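Local coordinates for protein LP04448p (Drosophila melanogaster, PDB 2QK2) that probably binds tubulin through its TOG domains and promotes microtubule growth at plus ends, at residues L6-M16 with L42-E53; M16-E25 with A56-V64. All coordinates share one frame; numbering follows the deposited sequence.

How the contacts relate
Contacts 1 and 2 lie near the N-terminal end of the chain, on the same side of the chain's centre, with their own centres about 16 Å apart. They meet at Met16, a selenomethionine that ends the loop segment of contact 1 and begins the segment leading into helix 20-24 in contact 2. Along the sequence their segments alternate: 6-16 and then 16-25 come first, 42-53 and then 56-64 second, with most of helix 29-45 between. Contact 1 joins the leading loop to the end of helix 29-45 and the loop after it, whereas contact 2 sets helix 20-24 beside helix 55-67. Both are packing within the one chain of the assembly.

Contact 1 (L6-M16 with L42-E53); sequences LLDPVDILSKM and LLTDHPKLENGE
Val10 and Leu49 form a single backbone bridge between two extended loops: Val10 N donates to Lys48 O (2.9 Å) and Glu50 N to Val10 O (2.9 Å). A water continues the link, giving a hydrogen to Asp8 O and accepting one from Lys48 N. Val10 CG1, held anti to the backbone N (chi1 175°), lies over one face of the His46 imidazole in a CH-pi contact, 3.8 Å from the ring centroid; Asp45 CB covers the opposite face. An alanine in place of His46 is likely to strip Val10 of this flat support and open a gap beneath its methyls. With CG1 wedged between its backbone N and carbonyl carbon (chi1 61°), Ile12 sends CD1 inward against Leu43 CD2, a tight 3.5 Å, while its CG2 meets Leu49 CD2 at 3.7 Å. Leu42 CD1 packs on Met16 CG. Nearer the surface, the Pro9 ring lies alongside the aliphatic chain of Lys48, and Asp11 OD2 stands 3.4 Å from Glu50 OE1, a pair of like charges that probably repel. Asp11 OD1 accepts from Ser14 N, an Asx motif that shapes the turn after the bridge. The loop thus packs against the C-terminal end of helix 29-45 and the loop after it, while Leu43 and Leu49 reach on to helix 71-88 and Arg91 binds Leu49 O and Asn51 OD1.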
loop_
_atom_site.group_PDB
_atom_site.type_symbol
_atom_site.label_atom_id
_atom_site.label_comp_id
_atom_site.label_asym_id
_atom_site.label_seq_id
_atom_site.Cartn_x
_atom_site.Cartn_y
_atom_site.Cartn_z
ATOM N N LEU A 6 -16.358 19.607 -5.960
ATOM C CA LEU A 6 -15.578 18.396 -5.729
ATOM C C LEU A 6 -14.648 18.616 -4.538
ATOM O O LEU A 6 -14.144 17.662 -3.947
ATOM C CB LEU A 6 -14.737 18.055 -6.962
ATOM C CG LEU A 6 -15.447 17.614 -8.246
ATOM C CD1 LEU A 6 -14.419 17.464 -9.359
ATOM C CD2 LEU A 6 -16.180 16.299 -8.013
ATOM N N LEU A 7 -14.423 19.882 -4.199
ATOM C CA LEU A 7 -13.552 20.244 -3.087
ATOM C C LEU A 7 -14.367 20.422 -1.810
ATOM O O LEU A 7 -13.833 20.787 -0.762
ATOM C CB LEU A 7 -12.813 21.546 -3.400
ATOM C CG LEU A 7 -12.047 21.620 -4.723
ATOM C CD1 LEU A 7 -11.508 23.032 -4.905
ATOM C CD2 LEU A 7 -10.918 20.599 -4.740
ATOM N N ASP A 8 -15.665 20.162 -1.908
ATOM C CA ASP A 8 -16.559 20.302 -0.768
ATOM C C ASP A 8 -16.668 18.992 0.015
ATOM O O ASP A 8 -17.223 18.013 -0.477
ATOM C CB ASP A 8 -17.938 20.747 -1.260
ATOM C CG ASP A 8 -18.896 21.019 -0.127
ATOM O OD1 ASP A 8 -18.506 21.736 0.820
ATOM O OD2 ASP A 8 -20.041 20.522 -0.188
ATOM N N PRO A 9 -16.134 18.962 1.249
ATOM C CA PRO A 9 -16.169 17.763 2.099
ATOM C C PRO A 9 -17.584 17.226 2.299
ATOM O O PRO A 9 -18.474 17.949 2.753
ATOM C CB PRO A 9 -15.547 18.247 3.407
ATOM C CG PRO A 9 -14.609 19.332 2.953
ATOM C CD PRO A 9 -15.454 20.068 1.943
ATOM N N VAL A 10 -17.789 15.959 1.955
ATOM C CA VAL A 10 -19.096 15.339 2.097
ATOM C C VAL A 10 -19.147 14.364 3.269
ATOM O O VAL A 10 -18.189 13.636 3.532
ATOM C CB VAL A 10 -19.498 14.595 0.808
ATOM C CG1 VAL A 10 -20.804 13.848 1.021
ATOM C CG2 VAL A 10 -19.648 15.590 -0.334
ATOM N N ASP A 11 -20.275 14.368 3.972
ATOM C CA ASP A 11 -20.494 13.488 5.112
ATOM C C ASP A 11 -21.085 12.180 4.600
ATOM O O ASP A 11 -22.305 12.005 4.613
ATOM C CB ASP A 11 -21.478 14.141 6.086
ATOM C CG ASP A 11 -21.752 13.283 7.309
ATOM O OD1 ASP A 11 -21.502 12.062 7.262
ATOM O OD2 ASP A 11 -22.234 13.832 8.320
ATOM N N ILE A 12 -20.237 11.263 4.147
ATOM C CA ILE A 12 -20.738 9.992 3.638
ATOM C C ILE A 12 -21.146 9.038 4.760
ATOM O O ILE A 12 -21.927 8.113 4.542
ATOM C CB ILE A 12 -19.700 9.271 2.742
ATOM C CG1 ILE A 12 -18.442 8.952 3.549
ATOM C CG2 ILE A 12 -19.383 10.124 1.521
ATOM C CD1 ILE A 12 -17.525 7.967 2.855
ATOM N N LEU A 13 -20.619 9.254 5.958
ATOM C CA LEU A 13 -20.970 8.385 7.070
ATOM C C LEU A 13 -22.471 8.432 7.342
ATOM O O LEU A 13 -23.085 7.412 7.655
ATOM C CB LEU A 13 -20.191 8.783 8.327
ATOM C CG LEU A 13 -18.706 8.410 8.304
ATOM C CD1 LEU A 13 -18.005 9.012 9.515
ATOM C CD2 LEU A 13 -18.559 6.890 8.274
ATOM N N SER A 14 -23.066 9.613 7.205
ATOM C CA SER A 14 -24.497 9.756 7.451
ATOM C C SER A 14 -25.331 9.321 6.254
ATOM O O SER A 14 -26.553 9.235 6.347
ATOM C CB SER A 14 -24.833 11.205 7.810
ATOM O OG SER A 14 -24.483 12.085 6.758
ATOM N N LYS A 15 -24.670 9.029 5.136
ATOM C CA LYS A 15 -25.375 8.619 3.927
ATOM C C LYS A 15 -25.420 7.119 3.706
ATOM O O LYS A 15 -26.137 6.639 2.833
ATOM C CB LYS A 15 -24.749 9.279 2.703
ATOM C CG LYS A 15 -24.870 10.786 2.689
ATOM C CD LYS A 15 -24.345 11.347 1.385
ATOM C CE LYS A 15 -24.512 12.850 1.334
ATOM N NZ LYS A 15 -24.064 13.378 0.016
HETATM N N MSE A 16 -24.659 6.370 4.488
HETATM C CA MSE A 16 -24.657 4.927 4.326
HETATM C C MSE A 16 -25.950 4.284 4.775
HETATM O O MSE A 16 -26.630 4.784 5.664
HETATM C CB MSE A 16 -23.481 4.326 5.074
HETATM C CG MSE A 16 -22.267 4.174 4.177
HETATM SE SE MSE A 16 -20.703 4.345 5.184
HETATM C CE MSE A 16 -20.818 2.710 6.185
ATOM N N LEU A 42 -20.749 5.746 -3.109
ATOM C CA LEU A 42 -20.658 6.952 -2.295
ATOM C C LEU A 42 -19.246 7.524 -2.388
ATOM O O LEU A 42 -19.068 8.731 -2.540
ATOM C CB LEU A 42 -20.972 6.647 -0.828
ATOM C CG LEU A 42 -22.432 6.385 -0.458
ATOM C CD1 LEU A 42 -22.532 5.980 1.011
ATOM C CD2 LEU A 42 -23.253 7.643 -0.740
ATOM N N LEU A 43 -18.247 6.651 -2.298
ATOM C CA LEU A 43 -16.852 7.074 -2.354
ATOM C C LEU A 43 -16.458 7.638 -3.720
ATOM O O LEU A 43 -15.649 8.564 -3.804
ATOM C CB LEU A 43 -15.930 5.906 -1.977
ATOM C CG LEU A 43 -16.037 5.424 -0.523
ATOM C CD1 LEU A 43 -15.213 4.155 -0.329
ATOM C CD2 LEU A 43 -15.554 6.518 0.422
ATOM N N THR A 44 -17.021 7.089 -4.791
ATOM C CA THR A 44 -16.694 7.594 -6.118
ATOM C C THR A 44 -17.448 8.896 -6.389
ATOM O O THR A 44 -16.939 9.769 -7.082
ATOM C CB THR A 44 -17.019 6.570 -7.232
ATOM O OG1 THR A 44 -18.425 6.310 -7.254
ATOM C CG2 THR A 44 -16.278 5.269 -6.988
ATOM N N ASP A 45 -18.649 9.042 -5.836
ATOM C CA ASP A 45 -19.416 10.269 -6.043
ATOM C C ASP A 45 -18.910 11.460 -5.224
ATOM O O ASP A 45 -19.146 12.615 -5.590
ATOM C CB ASP A 45 -20.901 10.056 -5.720
ATOM C CG ASP A 45 -21.592 9.141 -6.712
ATOM O OD1 ASP A 45 -21.231 9.169 -7.908
ATOM O OD2 ASP A 45 -22.509 8.400 -6.298
ATOM N N HIS A 46 -18.220 11.187 -4.119
ATOM C CA HIS A 46 -17.720 12.253 -3.255
ATOM C C HIS A 46 -16.240 12.081 -2.936
ATOM O O HIS A 46 -15.878 11.570 -1.874
ATOM C CB HIS A 46 -18.533 12.273 -1.964
ATOM C CG HIS A 46 -20.010 12.270 -2.192
ATOM N ND1 HIS A 46 -20.671 13.316 -2.799
ATOM C CD2 HIS A 46 -20.953 11.335 -1.924
ATOM C CE1 HIS A 46 -21.956 13.027 -2.895
ATOM N NE2 HIS A 46 -22.153 11.830 -2.371
ATOM N N PRO A 47 -15.362 12.529 -3.845
ATOM C CA PRO A 47 -13.906 12.432 -3.689
ATOM C C PRO A 47 -13.329 13.154 -2.472
ATOM O O PRO A 47 -12.221 12.843 -2.030
ATOM C CB PRO A 47 -13.382 12.997 -5.010
ATOM C CG PRO A 47 -14.417 14.010 -5.367
ATOM C CD PRO A 47 -15.705 13.274 -5.069
ATOM N N LYS A 48 -14.071 14.116 -1.933
ATOM C CA LYS A 48 -13.611 14.859 -0.761
ATOM C C LYS A 48 -14.474 14.458 0.431
ATOM O O LYS A 48 -15.686 14.672 0.440
ATOM C CB LYS A 48 -13.721 16.366 -1.011
ATOM C CG LYS A 48 -13.128 17.232 0.086
ATOM C CD LYS A 48 -11.620 17.077 0.162
ATOM C CE LYS A 48 -11.030 18.005 1.214
ATOM N NZ LYS A 48 -9.540 17.914 1.287
ATOM N N LEU A 49 -13.842 13.875 1.443
ATOM C CA LEU A 49 -14.569 13.408 2.614
ATOM C C LEU A 49 -14.426 14.282 3.849
ATOM O O LEU A 49 -13.344 14.766 4.176
ATOM C CB LEU A 49 -14.142 11.974 2.943
ATOM C CG LEU A 49 -14.324 10.987 1.781
ATOM C CD1 LEU A 49 -13.766 9.619 2.150
ATOM C CD2 LEU A 49 -15.803 10.891 1.429
ATOM N N GLU A 50 -15.546 14.467 4.536
ATOM C CA GLU A 50 -15.602 15.263 5.754
ATOM C C GLU A 50 -14.942 14.504 6.909
ATOM O O GLU A 50 -14.849 13.273 6.881
ATOM C CB GLU A 50 -17.070 15.537 6.081
ATOM C CG GLU A 50 -17.326 16.495 7.221
ATOM C CD GLU A 50 -18.814 16.670 7.474
ATOM O OE1 GLU A 50 -19.436 15.744 8.041
ATOM O OE2 GLU A 50 -19.364 17.722 7.086
ATOM N N ASN A 51 -14.476 15.235 7.918
ATOM C CA ASN A 51 -13.859 14.605 9.081
ATOM C C ASN A 51 -14.930 13.773 9.774
ATOM O O ASN A 51 -16.115 14.054 9.633
ATOM C CB ASN A 51 -13.346 15.660 10.059
ATOM C CG ASN A 51 -12.281 16.538 9.455
ATOM O OD1 ASN A 51 -11.231 16.056 9.035
ATOM N ND2 ASN A 51 -12.546 17.841 9.407
ATOM N N GLY A 52 -14.517 12.756 10.521
ATOM C CA GLY A 52 -15.490 11.921 11.206
ATOM C C GLY A 52 -14.875 10.695 11.842
ATOM O O GLY A 52 -13.659 10.518 11.802
ATOM N N GLU A 53 -15.713 9.847 12.435
ATOM C CA GLU A 53 -15.239 8.624 13.079
ATOM C C GLU A 53 -15.298 7.474 12.077
ATOM O O GLU A 53 -16.311 6.785 11.979
ATOM C CB GLU A 53 -16.117 8.290 14.288
ATOM C CG GLU A 53 -16.183 9.390 15.341
ATOM C CD GLU A 53 -14.815 9.787 15.846
ATOM O OE1 GLU A 53 -14.030 8.879 16.194
ATOM O OE2 GLU A 53 -14.525 11.002 15.897
HETATM O O HOH W 1 -16.680 15.619 -2.347
#

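Contact 2 (M16-E25 with A56-V64)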
loop_
_atom_site.group_PDB
_atom_site.type_symbol
_atom_site.label_atom_id
_atom_site.label_comp_id
_atom_site.label_asym_id
_atom_site.label_seq_id
_atom_site.Cartn_x
_atom_site.Cartn_y
_atom_site.Cartn_z
HETATM N N MSE A 16 -24.659 6.370 4.488
HETATM C CA MSE A 16 -24.657 4.927 4.326
HETATM C C MSE A 16 -25.950 4.284 4.775
HETATM O O MSE A 16 -26.630 4.784 5.664
HETATM C CB MSE A 16 -23.481 4.326 5.074
HETATM C CG MSE A 16 -22.267 4.174 4.177
HETATM SE SE MSE A 16 -20.703 4.345 5.184
HETATM C CE MSE A 16 -20.818 2.710 6.185
ATOM N N PRO A 17 -26.313 3.157 4.154
ATOM C CA PRO A 17 -27.549 2.464 4.518
ATOM C C PRO A 17 -27.551 2.049 5.985
ATOM O O PRO A 17 -26.517 1.660 6.537
ATOM C CB PRO A 17 -27.569 1.273 3.561
ATOM C CG PRO A 17 -26.117 0.986 3.355
ATOM C CD PRO A 17 -25.532 2.368 3.184
ATOM N N LYS A 18 -28.720 2.128 6.610
ATOM C CA LYS A 18 -28.852 1.776 8.014
ATOM C C LYS A 18 -28.528 0.308 8.286
ATOM O O LYS A 18 -28.389 -0.094 9.438
ATOM C CB LYS A 18 -30.267 2.105 8.512
ATOM C CG LYS A 18 -31.355 1.163 8.019
ATOM C CD LYS A 18 -32.740 1.621 8.484
ATOM C CE LYS A 18 -32.818 1.765 10.004
ATOM N NZ LYS A 18 -34.128 2.332 10.460
ATOM N N ASP A 19 -28.408 -0.498 7.236
ATOM C CA ASP A 19 -28.083 -1.910 7.428
ATOM C C ASP A 19 -26.711 -2.259 6.840
ATOM O O ASP A 19 -26.377 -3.429 6.647
ATOM C CB ASP A 19 -29.170 -2.798 6.808
ATOM C CG ASP A 19 -29.333 -2.573 5.317
ATOM O OD1 ASP A 19 -28.690 -1.649 4.771
ATOM O OD2 ASP A 19 -30.108 -3.325 4.690
ATOM N N PHE A 20 -25.916 -1.234 6.570
ATOM C CA PHE A 20 -24.587 -1.429 6.011
ATOM C C PHE A 20 -23.792 -2.496 6.767
ATOM O O PHE A 20 -23.333 -3.475 6.176
ATOM C CB PHE A 20 -23.806 -0.114 6.038
ATOM C CG PHE A 20 -22.401 -0.245 5.534
ATOM C CD1 PHE A 20 -22.134 -0.237 4.166
ATOM C CD2 PHE A 20 -21.344 -0.429 6.426
ATOM C CE1 PHE A 20 -20.835 -0.413 3.690
ATOM C CE2 PHE A 20 -20.036 -0.607 5.959
ATOM C CZ PHE A 20 -19.784 -0.598 4.584
ATOM N N TYR A 21 -23.636 -2.314 8.077
ATOM C CA TYR A 21 -22.868 -3.260 8.874
ATOM C C TYR A 21 -23.532 -4.623 9.060
ATOM O O TYR A 21 -22.856 -5.652 8.999
ATOM C CB TYR A 21 -22.507 -2.631 10.227
ATOM C CG TYR A 21 -21.625 -1.408 10.076
ATOM C CD1 TYR A 21 -22.169 -0.123 10.081
ATOM C CD2 TYR A 21 -20.248 -1.541 9.860
ATOM C CE1 TYR A 21 -21.367 1.005 9.874
ATOM C CE2 TYR A 21 -19.432 -0.419 9.646
ATOM C CZ TYR A 21 -20.000 0.848 9.654
ATOM O OH TYR A 21 -19.210 1.955 9.430
ATOM N N ASP A 22 -24.846 -4.649 9.273
ATOM C CA ASP A 22 -25.528 -5.927 9.441
ATOM C C ASP A 22 -25.385 -6.796 8.192
ATOM O O ASP A 22 -25.099 -7.989 8.288
ATOM C CB ASP A 22 -27.016 -5.721 9.758
ATOM C CG ASP A 22 -27.245 -5.173 11.159
ATOM O OD1 ASP A 22 -26.368 -5.359 12.032
ATOM O OD2 ASP A 22 -28.310 -4.567 11.392
ATOM N N LYS A 23 -25.571 -6.208 7.014
ATOM C CA LYS A 23 -25.446 -6.991 5.788
ATOM C C LYS A 23 -24.055 -7.588 5.594
ATOM O O LYS A 23 -23.920 -8.696 5.063
ATOM C CB LYS A 23 -25.809 -6.151 4.569
ATOM C CG LYS A 23 -27.297 -6.123 4.239
ATOM C CD LYS A 23 -27.493 -5.418 2.902
ATOM C CE LYS A 23 -28.917 -5.478 2.407
ATOM N NZ LYS A 23 -29.026 -4.711 1.130
ATOM N N LEU A 24 -23.023 -6.857 6.015
ATOM C CA LEU A 24 -21.652 -7.348 5.882
ATOM C C LEU A 24 -21.442 -8.618 6.702
ATOM O O LEU A 24 -20.489 -9.359 6.473
ATOM C CB LEU A 24 -20.641 -6.275 6.315
ATOM C CG LEU A 24 -20.278 -5.246 5.238
ATOM C CD1 LEU A 24 -19.253 -4.259 5.781
ATOM C CD2 LEU A 24 -19.716 -5.975 4.021
ATOM N N GLU A 25 -22.340 -8.869 7.655
ATOM C CA GLU A 25 -22.249 -10.064 8.489
ATOM C C GLU A 25 -23.047 -11.241 7.928
ATOM O O GLU A 25 -23.012 -12.337 8.490
ATOM C CB GLU A 25 -22.733 -9.769 9.912
ATOM C CG GLU A 25 -21.805 -8.884 10.728
ATOM C CD GLU A 25 -20.415 -9.477 10.889
ATOM O OE1 GLU A 25 -20.306 -10.652 11.297
ATOM O OE2 GLU A 25 -19.427 -8.761 10.618
ATOM N N ALA A 56 -14.947 2.425 12.635
ATOM C CA ALA A 56 -15.827 1.276 12.416
ATOM C C ALA A 56 -15.809 0.836 10.958
ATOM O O ALA A 56 -15.793 -0.360 10.661
ATOM C CB ALA A 56 -17.272 1.613 12.850
ATOM N N LEU A 57 -15.807 1.806 10.050
ATOM C CA LEU A 57 -15.793 1.498 8.627
ATOM C C LEU A 57 -14.479 0.824 8.228
ATOM O O LEU A 57 -14.477 -0.181 7.516
ATOM C CB LEU A 57 -16.010 2.777 7.803
ATOM C CG LEU A 57 -15.979 2.587 6.281
ATOM C CD1 LEU A 57 -16.965 1.495 5.867
ATOM C CD2 LEU A 57 -16.308 3.906 5.591
ATOM N N VAL A 58 -13.360 1.368 8.692
ATOM C CA VAL A 58 -12.058 0.787 8.370
ATOM C C VAL A 58 -11.963 -0.649 8.896
ATOM O O VAL A 58 -11.464 -1.546 8.211
ATOM C CB VAL A 58 -10.902 1.647 8.952
ATOM C CG1 VAL A 58 -9.545 0.954 8.704
ATOM C CG2 VAL A 58 -10.905 3.030 8.286
ATOM N N SER A 59 -12.449 -0.869 10.111
ATOM C CA SER A 59 -12.422 -2.204 10.695
ATOM C C SER A 59 -13.276 -3.169 9.861
ATOM O O SER A 59 -12.878 -4.309 9.618
ATOM C CB SER A 59 -12.941 -2.156 12.135
ATOM O OG SER A 59 -12.873 -3.435 12.748
ATOM N N ALA A 60 -14.447 -2.710 9.424
ATOM C CA ALA A 60 -15.337 -3.549 8.618
ATOM C C ALA A 60 -14.662 -3.932 7.300
ATOM O O ALA A 60 -14.723 -5.085 6.874
ATOM C CB ALA A 60 -16.657 -2.812 8.344
ATOM N N LEU A 61 -14.021 -2.962 6.653
ATOM C CA LEU A 61 -13.339 -3.231 5.398
ATOM C C LEU A 61 -12.168 -4.186 5.606
ATOM O O LEU A 61 -11.971 -5.112 4.818
ATOM C CB LEU A 61 -12.849 -1.925 4.758
ATOM C CG LEU A 61 -13.975 -1.013 4.258
ATOM C CD1 LEU A 61 -13.370 0.270 3.692
ATOM C CD2 LEU A 61 -14.799 -1.737 3.182
ATOM N N LYS A 62 -11.396 -3.970 6.667
ATOM C CA LYS A 62 -10.263 -4.846 6.956
ATOM C C LYS A 62 -10.734 -6.280 7.168
ATOM O O LYS A 62 -10.087 -7.229 6.730
ATOM C CB LYS A 62 -9.510 -4.388 8.211
ATOM C CG LYS A 62 -8.815 -3.042 8.075
ATOM C CD LYS A 62 -7.457 -3.043 8.778
ATOM C CE LYS A 62 -7.567 -3.446 10.243
ATOM N NZ LYS A 62 -8.190 -2.390 11.081
ATOM N N LYS A 63 -11.859 -6.436 7.861
ATOM C CA LYS A 63 -12.396 -7.766 8.120
ATOM C C LYS A 63 -12.705 -8.482 6.808
ATOM O O LYS A 63 -12.374 -9.660 6.641
ATOM C CB LYS A 63 -13.654 -7.667 8.992
ATOM C CG LYS A 63 -14.330 -9.005 9.265
ATOM C CD LYS A 63 -15.386 -8.874 10.354
ATOM C CE LYS A 63 -16.213 -10.152 10.506
ATOM N NZ LYS A 63 -17.167 -10.335 9.365
ATOM N N VAL A 64 -13.327 -7.770 5.869
ATOM C CA VAL A 64 -13.647 -8.369 4.578
ATOM C C VAL A 64 -12.352 -8.740 3.872
ATOM O O VAL A 64 -12.191 -9.861 3.394
ATOM C CB VAL A 64 -14.435 -7.397 3.658
ATOM C CG1 VAL A 64 -14.636 -8.033 2.278
ATOM C CG2 VAL A 64 -15.790 -7.056 4.278
HETATM O O HOH W 2 -17.733 -9.051 6.815
#
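Tyr21 and Ala60 mark the nearest backbone approach, CA to CA 7.5 Å, between helices 20-24 and 56-64, whose axes over these short segments run nearly parallel, at 17° and 11.3 Å apart. Ala60 is the small residue on which the neighbours converge: its CB touches the Tyr21 ring at the edge, 3.9 Å from CE2, and Leu24 CD1 from another direction. Tyr21 OH comes within 3.5 Å of Leu57 CA. Phe20, with CG anti to the backbone N (chi1 177°), brings CE2 and CZ to Leu57 CD1, while Met16 CE rests over one face of the Phe20 ring. One turn further along, the Leu24 and Val64 side chains cross at about a right angle, CD2 meeting CG2 at 4.1 Å. Nearer the surface, Lys63 NZ forms a salt bridge with Glu25 OE2 (3.0 Å), met on its syn side but 33° out of the carboxylate plane, and gives a hydrogen to a water that in turn donates to Leu24 O, so the ammonium also ties to that backbone carbonyl. Phe20 further packs on Leu39 of helix 29-45, and Leu57 and Val64 on helix 71-88. Such near-parallel packing of helices separated by one intervening helix is characteristic of the HEAT-repeat solenoid of TOG domains.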